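Side-chain contact in endolysin (PDB 3QAY), which probably cleaves the amide bond between N-acetylmuramic acid and L-alanine in Clostridium difficile peptidoglycan, using a zinc-dependent catalytic domain: residues T118-R123 with K152-K157. Residues are numbered along the deposited sequence; the frame is centred on the assembly and turned at random.
Sequences TVFKNR and KEDYDK. With PO4 (phosphate ion), chain H.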
ATOM      1  N   THR A 118       8.209 -13.760  -4.258  1.00 13.39           N
ATOM      2  CA  THR A 118       8.713 -14.955  -3.594  1.00 14.14           C
ATOM      3  C   THR A 118       7.594 -15.805  -2.968  1.00 14.05           C
ATOM      4  O   THR A 118       7.791 -16.996  -2.692  1.00 14.61           O
ATOM      5  CB  THR A 118       9.720 -14.560  -2.499  1.00 14.18           C
ATOM      6  OG1 THR A 118      10.580 -15.670  -2.211  1.00 16.93           O
ATOM      7  CG2 THR A 118       8.993 -14.120  -1.240  1.00 12.78           C
ATOM      8  N   VAL A 119       6.434 -15.186  -2.739  1.00 13.19           N
ATOM      9  CA  VAL A 119       5.275 -15.844  -2.125  1.00 13.24           C
ATOM     10  C   VAL A 119       4.027 -15.805  -3.020  1.00 12.83           C
ATOM     11  O   VAL A 119       3.321 -16.804  -3.156  1.00 12.74           O
ATOM     12  CB  VAL A 119       4.940 -15.182  -0.779  1.00 12.89           C
ATOM     13  CG1 VAL A 119       3.681 -15.782  -0.178  1.00 12.57           C
ATOM     14  CG2 VAL A 119       6.134 -15.316   0.173  1.00 13.70           C
ATOM     15  N   PHE A 120       3.769 -14.646  -3.617  1.00 12.22           N
ATOM     16  CA  PHE A 120       2.640 -14.452  -4.519  1.00 12.21           C
ATOM     17  C   PHE A 120       3.085 -14.499  -5.981  1.00 12.85           C
ATOM     18  O   PHE A 120       4.281 -14.498  -6.284  1.00 12.86           O
ATOM     19  CB  PHE A 120       1.998 -13.086  -4.251  1.00 11.58           C
ATOM     20  CG  PHE A 120       1.536 -12.903  -2.840  1.00 10.84           C
ATOM     21  CD1 PHE A 120       0.293 -13.366  -2.442  1.00 10.62           C
ATOM     22  CD2 PHE A 120       2.346 -12.270  -1.905  1.00 10.75           C
ATOM     23  CE1 PHE A 120      -0.134 -13.210  -1.136  1.00 10.28           C
ATOM     24  CE2 PHE A 120       1.924 -12.107  -0.595  1.00 10.15           C
ATOM     25  CZ  PHE A 120       0.682 -12.576  -0.208  1.00 10.04           C
ATOM     26  N   LYS A 121       2.115 -14.525  -6.889  1.00 12.98           N
ATOM     27  CA  LYS A 121       2.405 -14.339  -8.308  1.00 13.51           C
ATOM     28  C   LYS A 121       2.921 -12.916  -8.525  1.00 13.16           C
ATOM     29  O   LYS A 121       2.275 -11.958  -8.103  1.00 12.53           O
ATOM     30  CB  LYS A 121       1.144 -14.558  -9.141  1.00 13.86           C
ATOM     31  CG  LYS A 121       1.311 -14.274 -10.628  1.00 13.94           C
ATOM     32  CD  LYS A 121      -0.030 -14.318 -11.333  1.00 14.79           C
ATOM     33  CE  LYS A 121       0.129 -14.255 -12.835  1.00 15.29           C
ATOM     34  NZ  LYS A 121       0.568 -15.563 -13.407  1.00 15.39           N
ATOM     35  N   ASN A 122       4.081 -12.778  -9.166  1.00 13.63           N
ATOM     36  CA  ASN A 122       4.606 -11.456  -9.511  1.00 13.59           C
ATOM     37  C   ASN A 122       3.927 -10.954 -10.781  1.00 14.06           C
ATOM     38  O   ASN A 122       4.300 -11.348 -11.884  1.00 14.31           O
ATOM     39  CB  ASN A 122       6.130 -11.499  -9.696  1.00 13.91           C
ATOM     40  CG  ASN A 122       6.742 -10.115  -9.895  1.00 13.75           C
ATOM     41  OD1 ASN A 122       6.043  -9.132 -10.168  1.00 13.16           O
ATOM     42  ND2 ASN A 122       8.060 -10.036  -9.757  1.00 13.35           N
ATOM     43  N   ARG A 123       2.929 -10.089 -10.614  1.00 14.15           N
ATOM     44  CA  ARG A 123       2.206  -9.506 -11.751  1.00 14.92           C
ATOM     45  C   ARG A 123       3.000  -8.390 -12.434  1.00 15.28           C
ATOM     46  O   ARG A 123       2.666  -7.992 -13.545  1.00 16.18           O
ATOM     47  CB  ARG A 123       0.831  -8.973 -11.316  1.00 14.41           C
ATOM     48  CG  ARG A 123      -0.089 -10.044 -10.732  1.00 14.46           C
ATOM     49  CD  ARG A 123      -1.292  -9.438 -10.007  1.00 14.82           C
ATOM     50  NE  ARG A 123      -2.198  -8.726 -10.909  1.00 14.27           N
ATOM     51  CZ  ARG A 123      -3.116  -9.295 -11.689  1.00 16.96           C
ATOM     52  NH1 ARG A 123      -3.283 -10.616 -11.706  1.00 17.93           N
ATOM     53  NH2 ARG A 123      -3.876  -8.531 -12.470  1.00 17.81           N
ATOM     54  N   LYS A 152      -9.070 -16.607  -2.081  1.00 16.71           N
ATOM     55  CA  LYS A 152      -8.804 -17.386  -0.862  1.00 17.36           C
ATOM     56  C   LYS A 152      -7.335 -17.738  -0.702  1.00 16.84           C
ATOM     57  O   LYS A 152      -6.752 -17.554   0.364  1.00 16.20           O
ATOM     58  CB  LYS A 152      -9.589 -18.700  -0.887  1.00 18.73           C
ATOM     59  CG  LYS A 152     -11.083 -18.562  -0.689  1.00 20.97           C
ATOM     60  CD  LYS A 152     -11.455 -18.422   0.790  1.00 23.22           C
ATOM     61  CE  LYS A 152     -12.901 -18.836   1.035  1.00 24.71           C
ATOM     62  NZ  LYS A 152     -13.839 -18.174   0.084  1.00 26.54           N
ATOM     63  N   GLU A 153      -6.760 -18.258  -1.778  1.00 17.13           N
ATOM     64  CA  GLU A 153      -5.397 -18.778  -1.767  1.00 17.32           C
ATOM     65  C   GLU A 153      -4.406 -17.663  -1.429  1.00 15.79           C
ATOM     66  O   GLU A 153      -3.512 -17.861  -0.612  1.00 15.77           O
ATOM     67  CB  GLU A 153      -5.059 -19.440  -3.113  1.00 18.01           C
ATOM     68  CG  GLU A 153      -5.785 -20.777  -3.387  1.00 20.72           C
ATOM     69  CD  GLU A 153      -7.309 -20.664  -3.506  1.00 23.26           C
ATOM     70  OE1 GLU A 153      -7.824 -19.601  -3.948  1.00 23.34           O
ATOM     71  OE2 GLU A 153      -7.997 -21.651  -3.154  1.00 24.46           O
ATOM     72  N   ASP A 154      -4.583 -16.492  -2.045  1.00 14.94           N
ATOM     73  CA  ASP A 154      -3.774 -15.314  -1.727  1.00 13.90           C
ATOM     74  C   ASP A 154      -3.888 -14.937  -0.254  1.00 13.65           C
ATOM     75  O   ASP A 154      -2.878 -14.691   0.407  1.00 13.86           O
ATOM     76  CB  ASP A 154      -4.185 -14.094  -2.571  1.00 13.53           C
ATOM     77  CG  ASP A 154      -3.395 -13.956  -3.867  1.00 12.27           C
ATOM     78  OD1 ASP A 154      -2.664 -14.883  -4.257  1.00 13.66           O
ATOM     79  OD2 ASP A 154      -3.514 -12.897  -4.514  1.00 10.95           O
ATOM     80  N   TYR A 155      -5.113 -14.870   0.255  1.00 13.71           N
ATOM     81  CA  TYR A 155      -5.329 -14.467   1.644  1.00 13.43           C
ATOM     82  C   TYR A 155      -4.789 -15.511   2.634  1.00 13.79           C
ATOM     83  O   TYR A 155      -4.271 -15.150   3.697  1.00 13.51           O
ATOM     84  CB  TYR A 155      -6.812 -14.189   1.904  1.00 13.47           C
ATOM     85  CG  TYR A 155      -7.123 -13.632   3.284  1.00 13.26           C
ATOM     86  CD1 TYR A 155      -6.341 -12.634   3.854  1.00 13.09           C
ATOM     87  CD2 TYR A 155      -8.221 -14.086   4.002  1.00 13.52           C
ATOM     88  CE1 TYR A 155      -6.637 -12.120   5.114  1.00 12.86           C
ATOM     89  CE2 TYR A 155      -8.523 -13.575   5.254  1.00 14.36           C
ATOM     90  CZ  TYR A 155      -7.729 -12.598   5.806  1.00 13.54           C
ATOM     91  OH  TYR A 155      -8.037 -12.099   7.049  1.00 14.09           O
ATOM     92  N   ASP A 156      -4.898 -16.790   2.280  1.00 14.20           N
ATOM     93  CA  ASP A 156      -4.286 -17.859   3.081  1.00 14.83           C
ATOM     94  C   ASP A 156      -2.763 -17.698   3.149  1.00 14.19           C
ATOM     95  O   ASP A 156      -2.167 -17.900   4.204  1.00 14.24           O
ATOM     96  CB  ASP A 156      -4.637 -19.243   2.522  1.00 15.77           C
ATOM     97  CG  ASP A 156      -6.086 -19.633   2.775  1.00 17.18           C
ATOM     98  OD1 ASP A 156      -6.738 -19.019   3.646  1.00 18.72           O
ATOM     99  OD2 ASP A 156      -6.568 -20.562   2.105  1.00 18.22           O
ATOM    100  N   LYS A 157      -2.142 -17.333   2.031  1.00 13.77           N
ATOM    101  CA  LYS A 157      -0.705 -17.041   2.020  1.00 13.86           C
ATOM    102  C   LYS A 157      -0.381 -15.860   2.932  1.00 13.12           C
ATOM    103  O   LYS A 157       0.593 -15.904   3.675  1.00 13.04           O
ATOM    104  CB  LYS A 157      -0.208 -16.738   0.609  1.00 13.84           C
ATOM    105  CG  LYS A 157      -0.057 -17.954  -0.291  1.00 14.97           C
ATOM    106  CD  LYS A 157       0.255 -17.502  -1.713  1.00 16.02           C
ATOM    107  CE  LYS A 157       0.511 -18.677  -2.639  1.00 18.33           C
ATOM    108  NZ  LYS A 157       0.810 -18.215  -4.011  1.00 18.92           N
TER
HETATM  109  P   PO4 H 183       4.133 -16.718 -12.943  1.00 18.11           P
HETATM  110  O1  PO4 H 183       2.808 -17.004 -12.274  1.00 17.58           O
HETATM  111  O2  PO4 H 183       4.420 -17.790 -13.978  1.00 18.26           O
HETATM  112  O3  PO4 H 183       4.131 -15.364 -13.609  1.00 18.11           O
HETATM  113  O4  PO4 H 183       5.216 -16.757 -11.891  1.00 19.41           O
HETATM  114  O   HOH W   1      -0.497 -15.307  -5.833  1.00  4.72           O
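The loop that leads from helix 103-116 into edge strand 122-127 packs here against the first turns of the last helix, 152-175, and V119, F120, D154 and K157 do the work. K157 reaches from the helix across to the loop, fully stretched from CG outward, and its NZ gives a hydrogen bond to V119 O at 3.0 Å. The ammonium lies in the carbonyl plane, at a C=O...N angle of 153°. On the way there its aliphatic part runs antiparallel alongside the V119 side chain, bringing V119 CG1 to 4.1 Å from K157 CB. That methyl is anti to the backbone N (chi1 176°) and also sits over one face of the F120 ring, nearer the ring's margin than its centre.

The F120 ring presents its edge to D154 O, which lies 3.5 Å from F120 CE1 and near the ring plane. K157 CB is 3.9 Å from the same F120 CE1. F120 CD1, in turn, is 3.8 Å from D154 OD1. Ring and carboxylate are almost perpendicular, their planes 85° apart. Farther along the same helix, I166 also meets F120.

D154 ties the two segments together through a water, which accepts from K121 N at 2.9 Å and donates to D154 OD1 at 2.7 Å. Its other oxygen, OD2, takes hydrogen bonds from the backbone N of G95 and F148, so both oxygens of this buried carboxylate have partners and its rotation is fixed. The D154 side chain is about 13 Å from the zinc ion, so this is packing away from the metal site: the last helix against the loop leading into an edge strand, within the alpha/beta fold of an N-acetylmuramoyl-L-alanine amidase.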